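Local coordinates for Pyrsv_gp04 (Pyrobaculum spherical virus, PDB 2VXZ), which is of unknown function but is probably a viral transcriptional regulator that binds DNA, at residues 6-9 and 10-14; 65-68 and 69-73. One frame throughout, in Å; residues are numbered along the deposited sequence. Where two conformers were deposited one is given.

How the contacts relate
Both contacts are local, and both lie at a helix N-terminus with a serine as N-cap. Contact 1 (6-9 with 10-14) is the first two turns of helix 7-20, its centre about 25 Å from the centre of the chain; contact 2 (65-68 with 69-73), its centre about 12 Å from that point, lies where strand 62-66 hands over to helix 69-89. Contact 1 is mostly charged and hydrated, with one apolar side against helix 38-50. Contact 2 is a surface contact too, but includes the buried Cys66; a glutamine-to-backbone bond joins its segments, and its salt bridge lies within the helix. Helix 7-20 reaches both: its later residues Leu17 and Leu20 meet Leu67.

Contact 1 (6-9 and 10-14); sequences SREV and LVRLR
Glu8 and Arg12 lie side by side, one helical turn apart, and form a salt bridge from OE2 of Glu8 to NE of Arg12 at 3.4 Å. Their flat groups stand almost perpendicular, 87° apart, so the carboxylate does not make the paired, coplanar fork with the guanidinium. A water completes the link, donating to Glu8 OE2 and accepting, weakly, from Arg12 NH2. Arg12 has its CG anti to the carbonyl carbon (chi1 -58°), which lays CG only 2.9 Å from Glu8 O and directs the chain back along the helix. Its NH1 is bound elsewhere, to the carbonyl oxygen of Leu34.

On a neighbouring side of the helix, Arg7 bends at chi2 and chi3 and brings its guanidinium over Val11, whose CG2 meets one face with NH2 of Arg7 3.5 Å away. A second water sits in the plane of both the Arg7 and Arg14 guanidinium groups, accepting weakly from NH1 of each. Leu10 CD2 packs on one face of the Arg14 group, toward its rim.

The remaining side is apolar. Val9 CG1 touches Leu13 CD1 at 3.6 Å, and both residues pack on Leu44 of helix 38-50, with Leu13 reaching Leu48 as well.

Backbone bonds hold these side chains in step, from Leu10 N to Ser6 O through Leu13 N to Val9 O. Ahead of them Ser6 is the N-cap: its OG accepts from Val9 N at 3.3 Å, nearly straight at 161°, and so occupies an amide of the first turn.

Glu8, near the positive end of the helix dipole, is well placed to interact favourably with it and would partly offset the charge of Arg12, whereas the like-charged Arg7 and Arg14 groups share a weakly held water at their edges.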
ATOM      1  N   SER A   6     -28.923   6.604   5.327  1.00 33.43           N
ATOM      2  CA  SER A   6     -29.164   7.950   4.808  1.00 33.21           C
ATOM      3  C   SER A   6     -28.576   8.074   3.408  1.00 32.99           C
ATOM      4  O   SER A   6     -27.726   7.272   3.024  1.00 32.40           O
ATOM      5  CB  SER A   6     -28.494   8.990   5.701  1.00 33.25           C
ATOM      6  OG  SER A   6     -27.082   8.860   5.651  1.00 33.94           O
ATOM      7  N   ARG A   7     -29.014   9.089   2.659  1.00 32.95           N
ATOM      8  CA  ARG A   7     -28.483   9.332   1.313  1.00 32.30           C
ATOM      9  C   ARG A   7     -26.976   9.472   1.297  1.00 31.49           C
ATOM     10  O   ARG A   7     -26.309   8.911   0.427  1.00 30.62           O
ATOM     11  CB  ARG A   7     -29.072  10.609   0.699  1.00 32.53           C
ATOM     12  CG  ARG A   7     -30.423  10.451   0.039  1.00 32.22           C
ATOM     13  CD  ARG A   7     -30.447   9.392  -1.049  1.00 32.60           C
ATOM     14  NE  ARG A   7     -29.573   9.694  -2.182  1.00 32.76           N
ATOM     15  CZ  ARG A   7     -29.331   8.852  -3.187  1.00 32.55           C
ATOM     16  NH1 ARG A   7     -29.877   7.635  -3.212  1.00 34.62           N
ATOM     17  NH2 ARG A   7     -28.528   9.216  -4.171  1.00 30.89           N
ATOM     18  N   GLU A   8     -26.429  10.249   2.223  1.00 30.63           N
ATOM     19  CA  GLU A   8     -24.994  10.467   2.203  1.00 29.81           C
ATOM     20  C   GLU A   8     -24.264   9.151   2.477  1.00 28.77           C
ATOM     21  O   GLU A   8     -23.339   8.812   1.761  1.00 28.75           O
ATOM     22  CB  GLU A   8     -24.552  11.558   3.186  1.00 30.33           C
ATOM     23  CG  GLU A   8     -23.168  12.165   2.831  1.00 32.04           C
ATOM     24  CD  GLU A   8     -23.131  12.939   1.499  0.70 35.18           C
ATOM     25  OE1 GLU A   8     -24.223  13.190   0.941  0.70 38.04           O
ATOM     26  OE2 GLU A   8     -22.015  13.291   0.995  1.00 34.44           O
ATOM     27  N   VAL A   9     -24.712   8.391   3.473  1.00 27.68           N
ATOM     28  CA  VAL A   9     -24.035   7.136   3.831  1.00 26.90           C
ATOM     29  C   VAL A   9     -24.156   6.079   2.730  1.00 26.00           C
ATOM     30  O   VAL A   9     -23.175   5.436   2.387  1.00 24.83           O
ATOM     31  CB  VAL A   9     -24.541   6.573   5.184  1.00 26.89           C
ATOM     32  CG1 VAL A   9     -24.039   5.135   5.412  1.00 26.84           C
ATOM     33  CG2 VAL A   9     -24.095   7.484   6.320  1.00 26.50           C
ATOM     34  N   LEU A  10     -25.350   5.913   2.174  1.00 25.81           N
ATOM     35  CA  LEU A  10     -25.560   4.939   1.095  1.00 25.71           C
ATOM     36  C   LEU A  10     -24.649   5.204  -0.105  1.00 25.17           C
ATOM     37  O   LEU A  10     -24.005   4.285  -0.620  1.00 25.19           O
ATOM     38  CB  LEU A  10     -27.028   4.937   0.660  1.00 26.46           C
ATOM     39  CG  LEU A  10     -27.398   3.983  -0.475  1.00 27.56           C
ATOM     40  CD1 LEU A  10     -28.798   3.429  -0.293  1.00 29.77           C
ATOM     41  CD2 LEU A  10     -27.268   4.679  -1.842  1.00 31.81           C
ATOM     42  N   VAL A  11     -24.597   6.459  -0.540  1.00 24.68           N
ATOM     43  CA  VAL A  11     -23.775   6.845  -1.691  1.00 24.51           C
ATOM     44  C   VAL A  11     -22.294   6.628  -1.386  1.00 23.65           C
ATOM     45  O   VAL A  11     -21.559   6.076  -2.190  1.00 23.62           O
ATOM     46  CB  VAL A  11     -24.025   8.327  -2.083  1.00 24.66           C
ATOM     47  CG1 VAL A  11     -22.893   8.856  -2.960  1.00 25.77           C
ATOM     48  CG2 VAL A  11     -25.353   8.454  -2.792  1.00 26.17           C
ATOM     49  N   ARG A  12     -21.858   7.031  -0.198  1.00 23.10           N
ATOM     50  CA  ARG A  12     -20.459   6.871   0.167  1.00 23.60           C
ATOM     51  C   ARG A  12     -20.032   5.415   0.314  1.00 22.67           C
ATOM     52  O   ARG A  12     -18.948   5.062  -0.088  1.00 22.18           O
ATOM     53  CB  ARG A  12     -20.149   7.638   1.461  1.00 23.72           C
ATOM     54  CG  ARG A  12     -20.443   9.138   1.386  1.00 26.97           C
ATOM     55  CD  ARG A  12     -19.877   9.802   0.162  1.00 29.50           C
ATOM     56  NE  ARG A  12     -19.369  11.147   0.459  1.00 30.64           N
ATOM     57  CZ  ARG A  12     -18.356  11.724  -0.185  1.00 32.01           C
ATOM     58  NH1 ARG A  12     -17.761  11.099  -1.182  1.00 31.59           N
ATOM     59  NH2 ARG A  12     -17.949  12.936   0.152  1.00 32.85           N
ATOM     60  N   LEU A  13     -20.885   4.570   0.884  1.00 22.92           N
ATOM     61  CA  LEU A  13     -20.563   3.144   1.001  1.00 23.44           C
ATOM     62  C   LEU A  13     -20.387   2.536  -0.380  1.00 23.68           C
ATOM     63  O   LEU A  13     -19.444   1.785  -0.623  1.00 22.48           O
ATOM     64  CB  LEU A  13     -21.662   2.395   1.747  1.00 22.90           C
ATOM     65  CG  LEU A  13     -21.780   2.719   3.235  1.00 23.12           C
ATOM     66  CD1 LEU A  13     -23.013   2.050   3.820  1.00 23.91           C
ATOM     67  CD2 LEU A  13     -20.533   2.319   4.008  1.00 21.95           C
ATOM     68  N   ARG A  14     -21.314   2.875  -1.274  1.00 24.49           N
ATOM     69  CA  ARG A  14     -21.316   2.420  -2.670  1.00 25.32           C
ATOM     70  C   ARG A  14     -20.027   2.861  -3.380  1.00 24.75           C
ATOM     71  O   ARG A  14     -19.367   2.073  -4.071  1.00 24.58           O
ATOM     72  CB  ARG A  14     -22.561   3.036  -3.335  1.00 25.37           C
ATOM     73  CG  ARG A  14     -22.931   2.598  -4.709  1.00 27.77           C
ATOM     74  CD  ARG A  14     -24.304   3.203  -5.071  1.00 30.09           C
ATOM     75  NE  ARG A  14     -25.440   2.377  -4.636  1.00 34.32           N
ATOM     76  CZ  ARG A  14     -26.702   2.803  -4.540  0.70 35.13           C
ATOM     77  NH1 ARG A  14     -27.022   4.069  -4.803  1.00 36.83           N
ATOM     78  NH2 ARG A  14     -27.657   1.959  -4.164  1.00 35.84           N
TER
HETATM   79  O   HOH W   1     -30.404   4.539  -4.571  1.00 23.30           O
HETATM   80  O   HOH W   2     -19.561  15.134   0.448  1.00 34.75           O

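Contact 2 (65-68 and 69-73)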
ATOM      1  N   VAL A  65      -7.360  -1.473   3.052  1.00 24.45           N
ATOM      2  CA  VAL A  65      -8.777  -1.850   2.962  1.00 24.30           C
ATOM      3  C   VAL A  65      -8.959  -2.701   1.717  1.00 23.53           C
ATOM      4  O   VAL A  65      -8.616  -2.268   0.619  1.00 22.35           O
ATOM      5  CB  VAL A  65      -9.681  -0.613   2.906  1.00 23.50           C
ATOM      6  CG1 VAL A  65     -11.169  -1.013   2.884  1.00 23.48           C
ATOM      7  CG2 VAL A  65      -9.374   0.287   4.071  1.00 23.88           C
ATOM      8  N   CYS A  66      -9.488  -3.913   1.907  1.00 23.75           N
ATOM      9  CA  CYS A  66      -9.575  -4.914   0.847  0.50 23.62           C
ATOM     10  C   CYS A  66     -10.981  -5.527   0.802  1.00 24.02           C
ATOM     11  O   CYS A  66     -11.615  -5.687   1.844  1.00 24.30           O
ATOM     12  CB  CYS A  66      -8.540  -6.025   1.101  0.50 23.63           C
ATOM     13  SG  CYS A  66      -6.952  -5.499   1.846  0.50 20.31           S
ATOM     14  N   LEU A  67     -11.447  -5.901  -0.389  1.00 23.97           N
ATOM     15  CA  LEU A  67     -12.735  -6.599  -0.522  1.00 24.32           C
ATOM     16  C   LEU A  67     -12.661  -8.036  -0.003  1.00 24.21           C
ATOM     17  O   LEU A  67     -13.674  -8.631   0.352  1.00 24.71           O
ATOM     18  CB  LEU A  67     -13.197  -6.638  -1.982  1.00 24.03           C
ATOM     19  CG  LEU A  67     -13.464  -5.301  -2.675  1.00 25.25           C
ATOM     20  CD1 LEU A  67     -13.855  -5.561  -4.127  1.00 24.95           C
ATOM     21  CD2 LEU A  67     -14.541  -4.499  -1.932  1.00 24.33           C
ATOM     22  N   SER A  68     -11.460  -8.598   0.016  1.00 24.59           N
ATOM     23  CA  SER A  68     -11.248  -9.962   0.474  1.00 24.63           C
ATOM     24  C   SER A  68      -9.769 -10.185   0.735  1.00 25.23           C
ATOM     25  O   SER A  68      -8.930  -9.401   0.284  1.00 23.76           O
ATOM     26  CB  SER A  68     -11.718 -10.953  -0.585  1.00 25.09           C
ATOM     27  OG  SER A  68     -10.904 -10.887  -1.739  1.00 24.73           O
HETATM   28  N   MSE A  69      -9.453 -11.259   1.453  1.00 25.99           N
HETATM   29  CA  MSE A  69      -8.065 -11.636   1.649  1.00 26.72           C
HETATM   30  C   MSE A  69      -7.441 -12.117   0.351  1.00 26.16           C
HETATM   31  O   MSE A  69      -6.263 -11.909   0.146  1.00 25.64           O
HETATM   32  CB  MSE A  69      -7.904 -12.664   2.774  1.00 27.98           C
HETATM   33  CG  MSE A  69      -8.147 -12.064   4.156  1.00 31.85           C
HETATM   34 SE   MSE A  69      -6.989 -10.542   4.565  1.00 45.52          SE
HETATM   35  CE  MSE A  69      -5.319 -11.507   4.753  1.00 39.60           C
ATOM     36  N   ASP A  70      -8.228 -12.718  -0.541  1.00 26.08           N
ATOM     37  CA  ASP A  70      -7.735 -13.004  -1.893  1.00 25.92           C
ATOM     38  C   ASP A  70      -7.291 -11.738  -2.617  1.00 25.02           C
ATOM     39  O   ASP A  70      -6.272 -11.747  -3.305  1.00 24.82           O
ATOM     40  CB  ASP A  70      -8.799 -13.682  -2.746  1.00 26.26           C
ATOM     41  CG  ASP A  70      -8.862 -15.171  -2.525  1.00 28.28           C
ATOM     42  OD1 ASP A  70      -8.170 -15.699  -1.622  1.00 32.18           O
ATOM     43  OD2 ASP A  70      -9.602 -15.822  -3.286  1.00 31.27           O
ATOM     44  N   GLN A  71      -8.061 -10.657  -2.483  1.00 24.58           N
ATOM     45  CA  GLN A  71      -7.700  -9.408  -3.148  1.00 24.93           C
ATOM     46  C   GLN A  71      -6.403  -8.866  -2.548  1.00 24.83           C
ATOM     47  O   GLN A  71      -5.562  -8.300  -3.266  1.00 25.09           O
ATOM     48  CB  GLN A  71      -8.806  -8.357  -3.035  1.00 24.84           C
ATOM     49  CG  GLN A  71      -8.576  -7.176  -3.966  1.00 24.98           C
ATOM     50  CD  GLN A  71      -9.528  -6.022  -3.722  1.00 25.22           C
ATOM     51  OE1 GLN A  71      -9.738  -5.599  -2.583  1.00 24.21           O
ATOM     52  NE2 GLN A  71     -10.105  -5.502  -4.799  1.00 24.16           N
ATOM     53  N   TYR A  72      -6.253  -9.032  -1.231  1.00 25.17           N
ATOM     54  CA  TYR A  72      -5.023  -8.642  -0.545  1.00 25.24           C
ATOM     55  C   TYR A  72      -3.842  -9.413  -1.094  1.00 25.23           C
ATOM     56  O   TYR A  72      -2.829  -8.818  -1.412  1.00 24.69           O
ATOM     57  CB  TYR A  72      -5.118  -8.830   0.976  1.00 25.99           C
ATOM     58  CG  TYR A  72      -3.795  -8.621   1.683  1.00 26.00           C
ATOM     59  CD1 TYR A  72      -3.279  -7.342   1.857  1.00 27.08           C
ATOM     60  CD2 TYR A  72      -3.044  -9.702   2.154  1.00 26.01           C
ATOM     61  CE1 TYR A  72      -2.065  -7.133   2.495  1.00 27.43           C
ATOM     62  CE2 TYR A  72      -1.819  -9.500   2.798  1.00 27.88           C
ATOM     63  CZ  TYR A  72      -1.341  -8.203   2.961  1.00 27.76           C
ATOM     64  OH  TYR A  72      -0.126  -7.960   3.577  1.00 28.78           O
ATOM     65  N   ARG A  73      -3.972 -10.731  -1.206  1.00 25.71           N
ATOM     66  CA  ARG A  73      -2.875 -11.552  -1.711  1.00 26.24           C
ATOM     67  C   ARG A  73      -2.479 -11.173  -3.136  1.00 25.96           C
ATOM     68  O   ARG A  73      -1.296 -11.168  -3.462  1.00 25.55           O
ATOM     69  CB  ARG A  73      -3.208 -13.038  -1.611  1.00 26.44           C
ATOM     70  CG  ARG A  73      -3.276 -13.516  -0.177  1.00 27.38           C
ATOM     71  CD  ARG A  73      -3.638 -14.981  -0.078  1.00 28.91           C
ATOM     72  NE  ARG A  73      -4.142 -15.291   1.264  1.00 32.03           N
ATOM     73  CZ  ARG A  73      -5.422 -15.426   1.606  1.00 31.68           C
ATOM     74  NH1 ARG A  73      -6.406 -15.343   0.714  1.00 32.60           N
ATOM     75  NH2 ARG A  73      -5.717 -15.690   2.873  0.70 32.84           N
TER
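Gln71 and Leu67 join the first turn of helix 69-89 to the loop after strand 62-66 by a hydrogen bond. Gln71 has CG anti to its backbone N (chi1 -168°) and an extended chain, which carries OE1 back to the amide of Leu67 at 2.8 Å; the bond is straight at hydrogen (169°), although the donor sits above the carbonyl plane. NE2 of Gln71 donates to Leu20 O in helix 7-20, so the amide bridges two backbone elements and its rotation is fixed. Ser68 is the N-cap: its OG accepts from Gln71 N at 2.9 Å, while its carbonyl O accepts from Tyr72 N.

This strand-to-helix turn leaves the three-stranded sheet of what resembles a winged helix-turn-helix fold, and Cys66, the last residue of the strand, is disulfide-bonded to Cys24.

In apolar packing, Cys66 SG, in one of two conformers, lies 3.9 Å from Tyr72 CB and oblique to the ring, a tentative sulfur-aromatic contact. Leu67 crosses the Gln71 amide, with CD1 3.8 Å from NE2, and also touches Leu17 and Leu20 of helix 7-20.

Among charges, Asp70 OD1 lies in the guanidinium plane of Arg73, at its edge, in a salt bridge of 2.9 Å to NH1.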